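Local coordinates for protein 4-amino-4-deoxy-L-arabinose transferase or related glycosyltransferases of PMT family (Cupriavidus metallidurans, PDB 5EZM) that probably transfers 4-amino-4-deoxy-L-arabinose from a polyprenyl-phosphate carrier to lipid A, as a membrane-embedded glycosyltransferase of the GT-C fold, at residues V124-A128 with S169-F174; M175-Q179 with F321-M326; L216-V220 with L230-L234. One frame throughout, in Å; residues are numbered along the deposited sequence.

Contact 1: residues V124-A128 with S169-F174; sequences VSMMA and SCVLAF. With DSL (mono-trans, octa-cis decaprenyl-phosphate), chain C.
Val124 is the knob of this contact: its branched side chain drops into a hollow on the facing helix walled by Ser169, Cys170, Ala173 and Phe174. Each part of the valine finds a different wall. The beta carbon meets the small floor of the hollow, Val124 CB lying 3.7 Å from Ala173 CB. One branch turns to the sulfur, with Val124 CG1 3.9 Å from Cys170 SG. The other, CG2, which the chi1 of -57° sets between the backbone N and the carbonyl carbon, rests against the backbone oxygen and hydroxyl of Ser169. That hydroxyl is hydrogen-bonded to Gly166 O in its own helix, and to the valine it offers shape alone.

One turn on, the bumps are smaller. Ala128 CB and Ala173 CB come within 4.2 Å, methyl to methyl, so Ala173 lies between Val124 and Ala128. Beside them Met127 reaches out, its CG anti to the backbone N (chi1 176°), and sets its terminal methyl at the rim of the Phe174 ring, near the ring plane, with CE 4.0 Å from Phe174 CE1. No hydrogen bond joins the segments; the packing is one knob set into one hole.

The short axes run nearly parallel, 13° apart. Here helix 112-133 packs alongside helix 160-178, while Val171, on another side, touches the decaprenyl chain and helix 185-206. Trp191 of that helix meets the Phe174 ring, Leu172 packs on helices 352-365 and 323-339, and Met126 packs on helix 135-147.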
ATOM      1  N   VAL A 124      -3.792  14.470  -9.368  1.00 64.11           N
ATOM      2  CA  VAL A 124      -2.728  15.458  -9.507  1.00 63.55           C
ATOM      3  C   VAL A 124      -1.802  15.099 -10.663  1.00 65.56           C
ATOM      4  O   VAL A 124      -1.255  15.992 -11.331  1.00 69.32           O
ATOM      5  CB  VAL A 124      -1.958  15.618  -8.183  1.00 62.03           C
ATOM      6  CG1 VAL A 124      -2.916  15.996  -7.064  1.00 62.62           C
ATOM      7  CG2 VAL A 124      -1.190  14.350  -7.839  1.00 59.51           C
ATOM      8  N   SER A 125      -1.624  13.802 -10.939  1.00 62.60           N
ATOM      9  CA  SER A 125      -0.783  13.405 -12.062  1.00 61.99           C
ATOM     10  C   SER A 125      -1.353  13.918 -13.379  1.00 62.56           C
ATOM     11  O   SER A 125      -0.641  14.542 -14.176  1.00 66.40           O
ATOM     12  CB  SER A 125      -0.626  11.888 -12.095  1.00 60.19           C
ATOM     13  OG  SER A 125       0.175  11.441 -11.016  1.00 61.21           O
ATOM     14  N   MET A 126      -2.641  13.683 -13.623  1.00 59.90           N
ATOM     15  CA  MET A 126      -3.196  14.204 -14.862  1.00 66.12           C
ATOM     16  C   MET A 126      -3.464  15.704 -14.797  1.00 71.54           C
ATOM     17  O   MET A 126      -3.718  16.318 -15.841  1.00 74.19           O
ATOM     18  CB  MET A 126      -4.463  13.436 -15.255  1.00 66.57           C
ATOM     19  CG  MET A 126      -5.540  13.341 -14.204  1.00 66.64           C
ATOM     20  SD  MET A 126      -6.755  12.084 -14.676  1.00 67.26           S
ATOM     21  CE  MET A 126      -7.390  12.770 -16.204  1.00 67.84           C
ATOM     22  N   MET A 127      -3.392  16.314 -13.614  1.00 71.23           N
ATOM     23  CA  MET A 127      -3.398  17.772 -13.549  1.00 70.69           C
ATOM     24  C   MET A 127      -2.099  18.339 -14.105  1.00 72.18           C
ATOM     25  O   MET A 127      -2.113  19.227 -14.966  1.00 72.29           O
ATOM     26  CB  MET A 127      -3.618  18.245 -12.113  1.00 68.91           C
ATOM     27  CG  MET A 127      -3.546  19.760 -11.973  1.00 71.97           C
ATOM     28  SD  MET A 127      -3.847  20.375 -10.308  1.00 73.74           S
ATOM     29  CE  MET A 127      -2.493  19.606  -9.416  1.00 74.63           C
ATOM     30  N   ALA A 128      -0.959  17.834 -13.620  1.00 73.23           N
ATOM     31  CA  ALA A 128       0.324  18.262 -14.171  1.00 74.10           C
ATOM     32  C   ALA A 128       0.427  17.914 -15.651  1.00 74.89           C
ATOM     33  O   ALA A 128       0.915  18.719 -16.458  1.00 74.85           O
ATOM     34  CB  ALA A 128       1.470  17.626 -13.384  1.00 71.91           C
ATOM     35  N   SER A 169       3.409  11.810  -5.036  1.00 63.36           N
ATOM     36  CA  SER A 169       2.872  12.227  -6.325  1.00 64.80           C
ATOM     37  C   SER A 169       2.382  13.666  -6.266  1.00 67.35           C
ATOM     38  O   SER A 169       2.437  14.384  -7.272  1.00 67.02           O
ATOM     39  CB  SER A 169       1.740  11.296  -6.760  1.00 63.74           C
ATOM     40  OG  SER A 169       0.554  11.571  -6.040  1.00 65.95           O
ATOM     41  N   CYS A 170       1.903  14.106  -5.099  1.00 68.79           N
ATOM     42  CA  CYS A 170       1.614  15.526  -4.928  1.00 71.41           C
ATOM     43  C   CYS A 170       2.893  16.357  -4.930  1.00 72.19           C
ATOM     44  O   CYS A 170       2.898  17.487  -5.429  1.00 74.78           O
ATOM     45  CB  CYS A 170       0.822  15.762  -3.644  1.00 72.55           C
ATOM     46  SG  CYS A 170      -0.928  15.352  -3.779  1.00 72.81           S
ATOM     47  N   VAL A 171       3.987  15.823  -4.376  1.00 70.11           N
ATOM     48  CA  VAL A 171       5.264  16.535  -4.441  1.00 71.21           C
ATOM     49  C   VAL A 171       5.661  16.777  -5.892  1.00 71.19           C
ATOM     50  O   VAL A 171       5.940  17.913  -6.305  1.00 72.77           O
ATOM     51  CB  VAL A 171       6.361  15.759  -3.688  1.00 71.51           C
ATOM     52  CG1 VAL A 171       7.678  16.515  -3.749  1.00 72.45           C
ATOM     53  CG2 VAL A 171       5.953  15.509  -2.246  1.00 71.63           C
ATOM     54  N   LEU A 172       5.682  15.707  -6.693  1.00 69.22           N
ATOM     55  CA  LEU A 172       6.079  15.827  -8.092  1.00 67.41           C
ATOM     56  C   LEU A 172       5.125  16.730  -8.863  1.00 70.41           C
ATOM     57  O   LEU A 172       5.556  17.665  -9.549  1.00 73.96           O
ATOM     58  CB  LEU A 172       6.141  14.443  -8.735  1.00 62.86           C
ATOM     59  CG  LEU A 172       6.406  14.444 -10.241  1.00 62.52           C
ATOM     60  CD1 LEU A 172       7.793  14.983 -10.527  1.00 64.98           C
ATOM     61  CD2 LEU A 172       6.232  13.052 -10.828  1.00 61.20           C
ATOM     62  N   ALA A 173       3.820  16.467  -8.760  1.00 70.29           N
ATOM     63  CA  ALA A 173       2.846  17.227  -9.539  1.00 69.10           C
ATOM     64  C   ALA A 173       2.871  18.703  -9.171  1.00 70.95           C
ATOM     65  O   ALA A 173       2.815  19.569 -10.052  1.00 73.93           O
ATOM     66  CB  ALA A 173       1.445  16.654  -9.338  1.00 67.90           C
ATOM     67  N   PHE A 174       2.953  19.015  -7.876  1.00 69.34           N
ATOM     68  CA  PHE A 174       2.995  20.416  -7.470  1.00 72.73           C
ATOM     69  C   PHE A 174       4.283  21.081  -7.936  1.00 75.94           C
ATOM     70  O   PHE A 174       4.274  22.252  -8.336  1.00 77.56           O
ATOM     71  CB  PHE A 174       2.842  20.538  -5.953  1.00 73.45           C
ATOM     72  CG  PHE A 174       1.504  20.080  -5.438  1.00 73.42           C
ATOM     73  CD1 PHE A 174       0.420  19.954  -6.293  1.00 73.41           C
ATOM     74  CD2 PHE A 174       1.332  19.770  -4.099  1.00 73.32           C
ATOM     75  CE1 PHE A 174      -0.806  19.528  -5.822  1.00 72.58           C
ATOM     76  CE2 PHE A 174       0.108  19.344  -3.621  1.00 71.86           C
ATOM     77  CZ  PHE A 174      -0.962  19.223  -4.483  1.00 71.76           C
TER
HETATM   78  C21 DSL C 602      11.741  16.366  -8.057  1.00 81.97           C
HETATM   79  C22 DSL C 602      10.973  17.209  -7.054  1.00 82.64           C
HETATM   80  C23 DSL C 602       9.458  17.078  -6.954  1.00 84.58           C
HETATM   81  C24 DSL C 602      11.633  18.066  -6.259  1.00 81.65           C
HETATM   82  C25 DSL C 602      10.860  18.929  -5.229  1.00 80.59           C
HETATM   83  C26 DSL C 602      11.630  18.880  -3.881  1.00 80.40           C
HETATM   84  C27 DSL C 602      11.987  20.335  -3.423  1.00 81.00           C
HETATM   85  C28 DSL C 602      11.124  21.528  -3.902  1.00 81.50           C
HETATM   86  C29 DSL C 602      13.044  20.545  -2.612  1.00 82.52           C
HETATM   87  C30 DSL C 602      13.904  19.348  -2.131  1.00 83.52           C
HETATM   88  C31 DSL C 602      15.368  19.821  -1.841  1.00 83.68           C
HETATM   89  C32 DSL C 602      15.800  19.373  -0.400  1.00 83.34           C
HETATM   90  C33 DSL C 602      15.355  20.187   0.830  1.00 82.79           C
HETATM   91  C34 DSL C 602      16.575  18.274  -0.237  1.00 83.61           C

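Contact 2: residues M175-Q179 with F321-M326; sequences MLMGQ and FRPALM. With DSL (mono-trans, octa-cis decaprenyl-phosphate), chain C.
An aliphatic carbon of a glutamine sits almost dead centre over an aromatic ring: Gln179 CB lies 3.5 Å from the centroid of the Phe321 ring and only 7° off its normal. It is a CH-pi contact made by the beta carbon of a polar side chain. Gln179 CG follows it across the same ring toward CE1, and the amide ends up tilted 46° to the ring plane.

The ring is put there from a loop. Phe321 precedes helix 323-339, and its CG stands anti to the backbone N (chi1 -175°), which carries the ring across to the C-terminal end of helix 160-178. Leu176 meets the ring from another quarter, at the rim and near its plane, with CD2 3.5 Å from Phe321 CE2. The same methyl also packs on helix 323-339, into which Phe321 leads, since Leu176 CD2 lies 3.9 Å from Met326 CG, and it reaches the Pro323 ring as well. Met175 is a looser neighbour, its CE 4.2 Å from Phe321 CE1.

Nothing polar links the two segments. Two backbone groups are hydrogen-bonded outside the contact: Leu176 O to Trp132 NE1, and Arg322 N, at the N-cap position, to Tyr221 OH.

Met175 and Met326 carry the contact to the bound polyprenyl chain. Met175 CB approaches the decaprenyl chain at C23, 3.5 Å away, while Met326 SD touches C21. Apolar side chains from helices 160-178 and 323-339 thus wall part of the pocket seen around the polyprenyl chain in this GT-C glycosyltransferase.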
ATOM      1  N   MET A 175       5.399  20.348  -7.903  1.00 77.71           N
ATOM      2  CA  MET A 175       6.644  20.895  -8.431  1.00 80.11           C
ATOM      3  C   MET A 175       6.522  21.208  -9.917  1.00 81.57           C
ATOM      4  O   MET A 175       6.997  22.252 -10.379  1.00 87.54           O
ATOM      5  CB  MET A 175       7.794  19.923  -8.179  1.00 80.90           C
ATOM      6  CG  MET A 175       9.103  20.307  -8.855  1.00 84.23           C
ATOM      7  SD  MET A 175       9.772  21.886  -8.290  1.00 88.38           S
ATOM      8  CE  MET A 175      11.373  21.875  -9.091  1.00 90.65           C
ATOM      9  N   LEU A 176       5.881  20.320 -10.684  1.00 75.65           N
ATOM     10  CA  LEU A 176       5.713  20.581 -12.111  1.00 75.16           C
ATOM     11  C   LEU A 176       4.775  21.757 -12.354  1.00 76.88           C
ATOM     12  O   LEU A 176       5.021  22.577 -13.244  1.00 77.78           O
ATOM     13  CB  LEU A 176       5.201  19.330 -12.825  1.00 72.97           C
ATOM     14  CG  LEU A 176       6.114  18.102 -12.787  1.00 72.89           C
ATOM     15  CD1 LEU A 176       5.544  16.977 -13.639  1.00 71.69           C
ATOM     16  CD2 LEU A 176       7.523  18.453 -13.233  1.00 74.65           C
ATOM     17  N   MET A 177       3.696  21.860 -11.571  1.00 78.05           N
ATOM     18  CA  MET A 177       2.772  22.981 -11.726  1.00 78.61           C
ATOM     19  C   MET A 177       3.456  24.305 -11.416  1.00 79.96           C
ATOM     20  O   MET A 177       3.212  25.312 -12.092  1.00 80.67           O
ATOM     21  CB  MET A 177       1.553  22.795 -10.822  1.00 79.16           C
ATOM     22  CG  MET A 177       0.676  21.596 -11.155  1.00 79.99           C
ATOM     23  SD  MET A 177      -0.175  21.750 -12.736  1.00 84.55           S
ATOM     24  CE  MET A 177      -1.126  23.248 -12.483  1.00 86.18           C
ATOM     25  N   GLY A 178       4.316  24.324 -10.394  1.00 80.03           N
ATOM     26  CA  GLY A 178       4.968  25.559  -9.995  1.00 82.49           C
ATOM     27  C   GLY A 178       6.056  26.029 -10.937  1.00 86.09           C
ATOM     28  O   GLY A 178       6.437  27.201 -10.886  1.00 88.50           O
ATOM     29  N   GLN A 179       6.564  25.148 -11.793  1.00 87.84           N
ATOM     30  CA  GLN A 179       7.635  25.498 -12.713  1.00 90.56           C
ATOM     31  C   GLN A 179       7.136  25.763 -14.127  1.00 94.26           C
ATOM     32  O   GLN A 179       7.946  25.819 -15.058  1.00 98.02           O
ATOM     33  CB  GLN A 179       8.698  24.397 -12.727  1.00 87.88           C
ATOM     34  CG  GLN A 179       9.378  24.192 -11.385  1.00 85.20           C
ATOM     35  CD  GLN A 179      10.003  25.465 -10.851  1.00 87.43           C
ATOM     36  OE1 GLN A 179      10.633  26.218 -11.590  1.00 90.33           O
ATOM     37  NE2 GLN A 179       9.824  25.715  -9.560  1.00 87.55           N
ATOM     38  N   PHE A 321      12.375  24.725 -18.217  1.00108.81           N
ATOM     39  CA  PHE A 321      12.097  23.577 -17.368  1.00104.00           C
ATOM     40  C   PHE A 321      11.572  22.425 -18.214  1.00102.56           C
ATOM     41  O   PHE A 321      10.624  22.596 -18.987  1.00102.87           O
ATOM     42  CB  PHE A 321      11.086  23.960 -16.289  1.00102.08           C
ATOM     43  CG  PHE A 321      10.826  22.876 -15.286  1.00 99.35           C
ATOM     44  CD1 PHE A 321      11.646  22.727 -14.181  1.00 98.58           C
ATOM     45  CD2 PHE A 321       9.758  22.010 -15.445  1.00 97.15           C
ATOM     46  CE1 PHE A 321      11.411  21.734 -13.257  1.00 96.43           C
ATOM     47  CE2 PHE A 321       9.519  21.013 -14.524  1.00 95.37           C
ATOM     48  CZ  PHE A 321      10.345  20.874 -13.427  1.00 95.07           C
ATOM     49  N   ARG A 322      12.189  21.248 -18.068  1.00102.10           N
ATOM     50  CA  ARG A 322      11.817  20.077 -18.851  1.00101.63           C
ATOM     51  C   ARG A 322      11.015  19.111 -17.986  1.00 97.65           C
ATOM     52  O   ARG A 322      11.605  18.354 -17.199  1.00 96.09           O
ATOM     53  CB  ARG A 322      13.066  19.390 -19.412  1.00103.52           C
ATOM     54  N   PRO A 323       9.680  19.078 -18.100  1.00 95.70           N
ATOM     55  CA  PRO A 323       8.872  18.269 -17.174  1.00 92.66           C
ATOM     56  C   PRO A 323       9.045  16.767 -17.351  1.00 89.18           C
ATOM     57  O   PRO A 323       9.255  16.048 -16.368  1.00 89.72           O
ATOM     58  CB  PRO A 323       7.436  18.705 -17.495  1.00 93.00           C
ATOM     59  CG  PRO A 323       7.497  19.198 -18.903  1.00 94.16           C
ATOM     60  CD  PRO A 323       8.848  19.831 -19.055  1.00 96.06           C
ATOM     61  N   ALA A 324       8.946  16.281 -18.592  1.00 87.51           N
ATOM     62  CA  ALA A 324       9.092  14.848 -18.839  1.00 85.18           C
ATOM     63  C   ALA A 324      10.437  14.335 -18.337  1.00 85.10           C
ATOM     64  O   ALA A 324      10.520  13.236 -17.775  1.00 82.51           O
ATOM     65  CB  ALA A 324       8.924  14.552 -20.328  1.00 86.47           C
ATOM     66  N   LEU A 325      11.501  15.119 -18.528  1.00 87.32           N
ATOM     67  CA  LEU A 325      12.801  14.751 -17.974  1.00 86.34           C
ATOM     68  C   LEU A 325      12.749  14.683 -16.452  1.00 85.73           C
ATOM     69  O   LEU A 325      13.402  13.829 -15.841  1.00 87.16           O
ATOM     70  CB  LEU A 325      13.866  15.747 -18.435  1.00 87.55           C
ATOM     71  CG  LEU A 325      15.270  15.614 -17.841  1.00 87.72           C
ATOM     72  CD1 LEU A 325      15.901  14.284 -18.213  1.00 87.09           C
ATOM     73  CD2 LEU A 325      16.152  16.769 -18.290  1.00 90.23           C
ATOM     74  N   MET A 326      11.971  15.567 -15.822  1.00 83.96           N
ATOM     75  CA  MET A 326      11.845  15.527 -14.369  1.00 83.82           C
ATOM     76  C   MET A 326      11.136  14.259 -13.911  1.00 81.93           C
ATOM     77  O   MET A 326      11.532  13.644 -12.913  1.00 82.04           O
ATOM     78  CB  MET A 326      11.103  16.765 -13.868  1.00 85.59           C
ATOM     79  CG  MET A 326      10.888  16.786 -12.363  1.00 85.11           C
ATOM     80  SD  MET A 326      12.426  17.027 -11.452  1.00 88.88           S
ATOM     81  CE  MET A 326      12.809  18.727 -11.867  1.00 91.65           C
TER
HETATM   82  C21 DSL C 602      11.741  16.366  -8.057  1.00 81.97           C
HETATM   83  C22 DSL C 602      10.973  17.209  -7.054  1.00 82.64           C
HETATM   84  C23 DSL C 602       9.458  17.078  -6.954  1.00 84.58           C
HETATM   85  C24 DSL C 602      11.633  18.066  -6.259  1.00 81.65           C
HETATM   86  C25 DSL C 602      10.860  18.929  -5.229  1.00 80.59           C
HETATM   87  C26 DSL C 602      11.630  18.880  -3.881  1.00 80.40           C
HETATM   88  C27 DSL C 602      11.987  20.335  -3.423  1.00 81.00           C
HETATM   89  C28 DSL C 602      11.124  21.528  -3.902  1.00 81.50           C
HETATM   90  C29 DSL C 602      13.044  20.545  -2.612  1.00 82.52           C
HETATM   91  C30 DSL C 602      13.904  19.348  -2.131  1.00 83.52           C
HETATM   92  C31 DSL C 602      15.368  19.821  -1.841  1.00 83.68           C
HETATM   93  C32 DSL C 602      15.800  19.373  -0.400  1.00 83.34           C
HETATM   94  C33 DSL C 602      15.355  20.187   0.830  1.00 82.79           C
HETATM   95  C34 DSL C 602      16.575  18.274  -0.237  1.00 83.61           C

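Contact 3: residues L216-V220 with L230-L234; sequences LVLVV and LWRRL. With DSL (mono-trans, octa-cis decaprenyl-phosphate), chain C.
Leu218 and Trp231 approach from opposite directions, the leucine laying a methyl over one face of the indole. Leu218 CD2 stands 3.8 Å from the centroid of the six-membered ring and 22° off its normal, shifted toward the rim: a CH-pi contact. Val219 takes the edge of the same ring, near its plane, with CG1 3.7 Å from Trp231 CZ2. Neighbouring residues of one helix therefore hold the indole from two directions.

Leu218 CG is anti to the backbone N (chi1 -176°), which sends both methyls toward 230-234. CD2 also meets Leu234 tip to tip, 3.6 Å from its CD1, while Leu218 CD1 lies 4.0 Å from Leu230 CD2, the two side chains crossing at a slant. A serine in place of Trp231 would probably leave a gap over Leu218 CD2 and beside Val219 CG1, and strip the leucine methyl of its aromatic partner.

The decaprenyl chain lies alongside, its C31 3.7 Å from Leu218 CD2 and oblique to the indole. Val217 also touches it.

Helix 209-224 and the short, weakly bonded helix 230-233 are near in sequence. Val217 and Val220 pack on helix 323-339; from the other segment, Leu230 and Leu234 touch Met175 of helix 160-178.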
ATOM      1  N   LEU A 216      17.197  14.205  -3.818  1.00 84.01           N
ATOM      2  CA  LEU A 216      17.971  13.379  -4.737  1.00 84.62           C
ATOM      3  C   LEU A 216      17.536  13.624  -6.178  1.00 82.59           C
ATOM      4  O   LEU A 216      18.315  14.116  -7.004  1.00 82.73           O
ATOM      5  CB  LEU A 216      17.816  11.902  -4.364  1.00 82.74           C
ATOM      6  CG  LEU A 216      18.404  10.880  -5.337  1.00 83.25           C
ATOM      7  CD1 LEU A 216      19.922  10.987  -5.394  1.00 85.17           C
ATOM      8  CD2 LEU A 216      17.968   9.467  -4.968  1.00 80.44           C
ATOM      9  N   VAL A 217      16.265  13.331  -6.477  1.00 80.33           N
ATOM     10  CA  VAL A 217      15.726  13.578  -7.812  1.00 80.08           C
ATOM     11  C   VAL A 217      15.971  15.018  -8.236  1.00 83.41           C
ATOM     12  O   VAL A 217      16.174  15.304  -9.423  1.00 85.22           O
ATOM     13  CB  VAL A 217      14.225  13.220  -7.853  1.00 75.73           C
ATOM     14  CG1 VAL A 217      13.625  13.576  -9.202  1.00 74.29           C
ATOM     15  CG2 VAL A 217      14.032  11.743  -7.559  1.00 74.39           C
ATOM     16  N   LEU A 218      15.990  15.944  -7.278  1.00 83.47           N
ATOM     17  CA  LEU A 218      16.282  17.329  -7.616  1.00 86.26           C
ATOM     18  C   LEU A 218      17.729  17.482  -8.068  1.00 89.10           C
ATOM     19  O   LEU A 218      17.994  17.945  -9.185  1.00 92.68           O
ATOM     20  CB  LEU A 218      15.979  18.238  -6.425  1.00 87.48           C
ATOM     21  CG  LEU A 218      16.159  19.737  -6.669  1.00 89.41           C
ATOM     22  CD1 LEU A 218      15.492  20.155  -7.970  1.00 88.68           C
ATOM     23  CD2 LEU A 218      15.595  20.524  -5.500  1.00 88.52           C
ATOM     24  N   VAL A 219      18.685  17.067  -7.227  1.00 87.91           N
ATOM     25  CA  VAL A 219      20.087  17.344  -7.539  1.00 89.41           C
ATOM     26  C   VAL A 219      20.489  16.641  -8.827  1.00 90.10           C
ATOM     27  O   VAL A 219      21.111  17.245  -9.710  1.00 90.96           O
ATOM     28  CB  VAL A 219      21.009  16.972  -6.358  1.00 89.74           C
ATOM     29  CG1 VAL A 219      20.765  17.902  -5.179  1.00 90.75           C
ATOM     30  CG2 VAL A 219      20.830  15.527  -5.932  1.00 88.23           C
ATOM     31  N   VAL A 220      20.093  15.371  -8.976  1.00 90.40           N
ATOM     32  CA  VAL A 220      20.337  14.645 -10.221  1.00 91.03           C
ATOM     33  C   VAL A 220      19.840  15.460 -11.406  1.00 93.36           C
ATOM     34  O   VAL A 220      20.556  15.651 -12.398  1.00 95.56           O
ATOM     35  CB  VAL A 220      19.673  13.258 -10.174  1.00 85.19           C
ATOM     36  CG1 VAL A 220      19.897  12.522 -11.485  1.00 85.12           C
ATOM     37  CG2 VAL A 220      20.216  12.449  -9.008  1.00 83.75           C
ATOM     38  N   LEU A 230      17.159  26.975 -10.911  1.00119.85           N
ATOM     39  CA  LEU A 230      15.961  26.297 -10.429  1.00115.21           C
ATOM     40  C   LEU A 230      15.875  26.329  -8.909  1.00112.35           C
ATOM     41  O   LEU A 230      14.771  26.343  -8.352  1.00111.05           O
ATOM     42  CB  LEU A 230      15.939  24.854 -10.933  1.00113.67           C
ATOM     43  CG  LEU A 230      14.777  23.971 -10.478  1.00110.95           C
ATOM     44  CD1 LEU A 230      13.442  24.596 -10.853  1.00110.64           C
ATOM     45  CD2 LEU A 230      14.906  22.580 -11.072  1.00110.32           C
ATOM     46  N   TRP A 231      17.020  26.356  -8.222  1.00111.58           N
ATOM     47  CA  TRP A 231      16.997  26.421  -6.766  1.00108.67           C
ATOM     48  C   TRP A 231      16.453  27.749  -6.255  1.00109.84           C
ATOM     49  O   TRP A 231      16.106  27.846  -5.073  1.00109.54           O
ATOM     50  CB  TRP A 231      18.398  26.164  -6.207  1.00108.71           C
ATOM     51  CG  TRP A 231      18.888  24.772  -6.486  1.00105.57           C
ATOM     52  CD1 TRP A 231      19.505  24.332  -7.623  1.00105.75           C
ATOM     53  CD2 TRP A 231      18.793  23.635  -5.617  1.00100.93           C
ATOM     54  NE1 TRP A 231      19.804  22.996  -7.514  1.00102.53           N
ATOM     55  CE2 TRP A 231      19.377  22.544  -6.292  1.00100.07           C
ATOM     56  CE3 TRP A 231      18.276  23.435  -4.334  1.00 97.56           C
ATOM     57  CZ2 TRP A 231      19.457  21.272  -5.727  1.00 96.99           C
ATOM     58  CZ3 TRP A 231      18.356  22.172  -3.775  1.00 94.31           C
ATOM     59  CH2 TRP A 231      18.941  21.107  -4.470  1.00 94.00           C
ATOM     60  N   ARG A 232      16.365  28.765  -7.116  1.00112.27           N
ATOM     61  CA  ARG A 232      15.731  30.020  -6.730  1.00114.90           C
ATOM     62  C   ARG A 232      14.213  29.944  -6.826  1.00114.14           C
ATOM     63  O   ARG A 232      13.512  30.588  -6.037  1.00113.06           O
ATOM     64  CB  ARG A 232      16.256  31.164  -7.600  1.00118.35           C
ATOM     65  N   ARG A 233      13.690  29.159  -7.774  1.00113.66           N
ATOM     66  CA  ARG A 233      12.248  29.014  -7.941  1.00112.35           C
ATOM     67  C   ARG A 233      11.600  28.172  -6.851  1.00108.45           C
ATOM     68  O   ARG A 233      10.368  28.146  -6.770  1.00109.75           O
ATOM     69  CB  ARG A 233      11.927  28.382  -9.298  1.00113.71           C
ATOM     70  CG  ARG A 233      12.171  29.269 -10.504  1.00118.50           C
ATOM     71  CD  ARG A 233      13.498  28.956 -11.172  1.00122.97           C
ATOM     72  NE  ARG A 233      13.408  29.085 -12.624  1.00128.30           N
ATOM     73  CZ  ARG A 233      14.457  29.163 -13.438  1.00134.18           C
ATOM     74  NH1 ARG A 233      15.686  29.136 -12.946  1.00136.33           N
ATOM     75  NH2 ARG A 233      14.276  29.281 -14.748  1.00136.64           N
ATOM     76  N   LEU A 234      12.385  27.486  -6.022  1.00103.15           N
ATOM     77  CA  LEU A 234      11.821  26.537  -5.072  1.00 97.72           C
ATOM     78  C   LEU A 234      11.122  27.199  -3.893  1.00 95.78           C
ATOM     79  O   LEU A 234      10.406  26.507  -3.162  1.00 96.05           O
ATOM     80  CB  LEU A 234      12.916  25.610  -4.546  1.00 98.32           C
ATOM     81  CG  LEU A 234      13.776  24.903  -5.591  1.00 99.38           C
ATOM     82  CD1 LEU A 234      14.804  24.015  -4.914  1.00 98.17           C
ATOM     83  CD2 LEU A 234      12.910  24.101  -6.547  1.00 98.26           C
TER
HETATM   84  C21 DSL C 602      11.741  16.366  -8.057  1.00 81.97           C
HETATM   85  C22 DSL C 602      10.973  17.209  -7.054  1.00 82.64           C
HETATM   86  C23 DSL C 602       9.458  17.078  -6.954  1.00 84.58           C
HETATM   87  C24 DSL C 602      11.633  18.066  -6.259  1.00 81.65           C
HETATM   88  C25 DSL C 602      10.860  18.929  -5.229  1.00 80.59           C
HETATM   89  C26 DSL C 602      11.630  18.880  -3.881  1.00 80.40           C
HETATM   90  C27 DSL C 602      11.987  20.335  -3.423  1.00 81.00           C
HETATM   91  C28 DSL C 602      11.124  21.528  -3.902  1.00 81.50           C
HETATM   92  C29 DSL C 602      13.044  20.545  -2.612  1.00 82.52           C
HETATM   93  C30 DSL C 602      13.904  19.348  -2.131  1.00 83.52           C
HETATM   94  C31 DSL C 602      15.368  19.821  -1.841  1.00 83.68           C
HETATM   95  C32 DSL C 602      15.800  19.373  -0.400  1.00 83.34           C
HETATM   96  C33 DSL C 602      15.355  20.187   0.830  1.00 82.79           C
HETATM   97  C34 DSL C 602      16.575  18.274  -0.237  1.00 83.61           C

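Overall arrangement
All three contacts are apolar, with no hydrogen bond across any of them, and each touches the decaprenyl chain. Contact 1 is the most enclosed, every touching residue buried, and relies on small side chains between long helices. Contact 2 continues along the same helix, 160-178, to its end, where a loop aromatic, partly exposed, takes the place of the valine knob. Contact 3 brings in helix 209-224 and puts Trp231 and Val219 partly on the surface. Contacts 1 and 2 meet through Met177 and Ala128, and contacts 2 and 3 through Met175 and Gln179, which pack on Leu230. Contacts 1 and 3 do not touch, their nearest atoms about 6 Å apart.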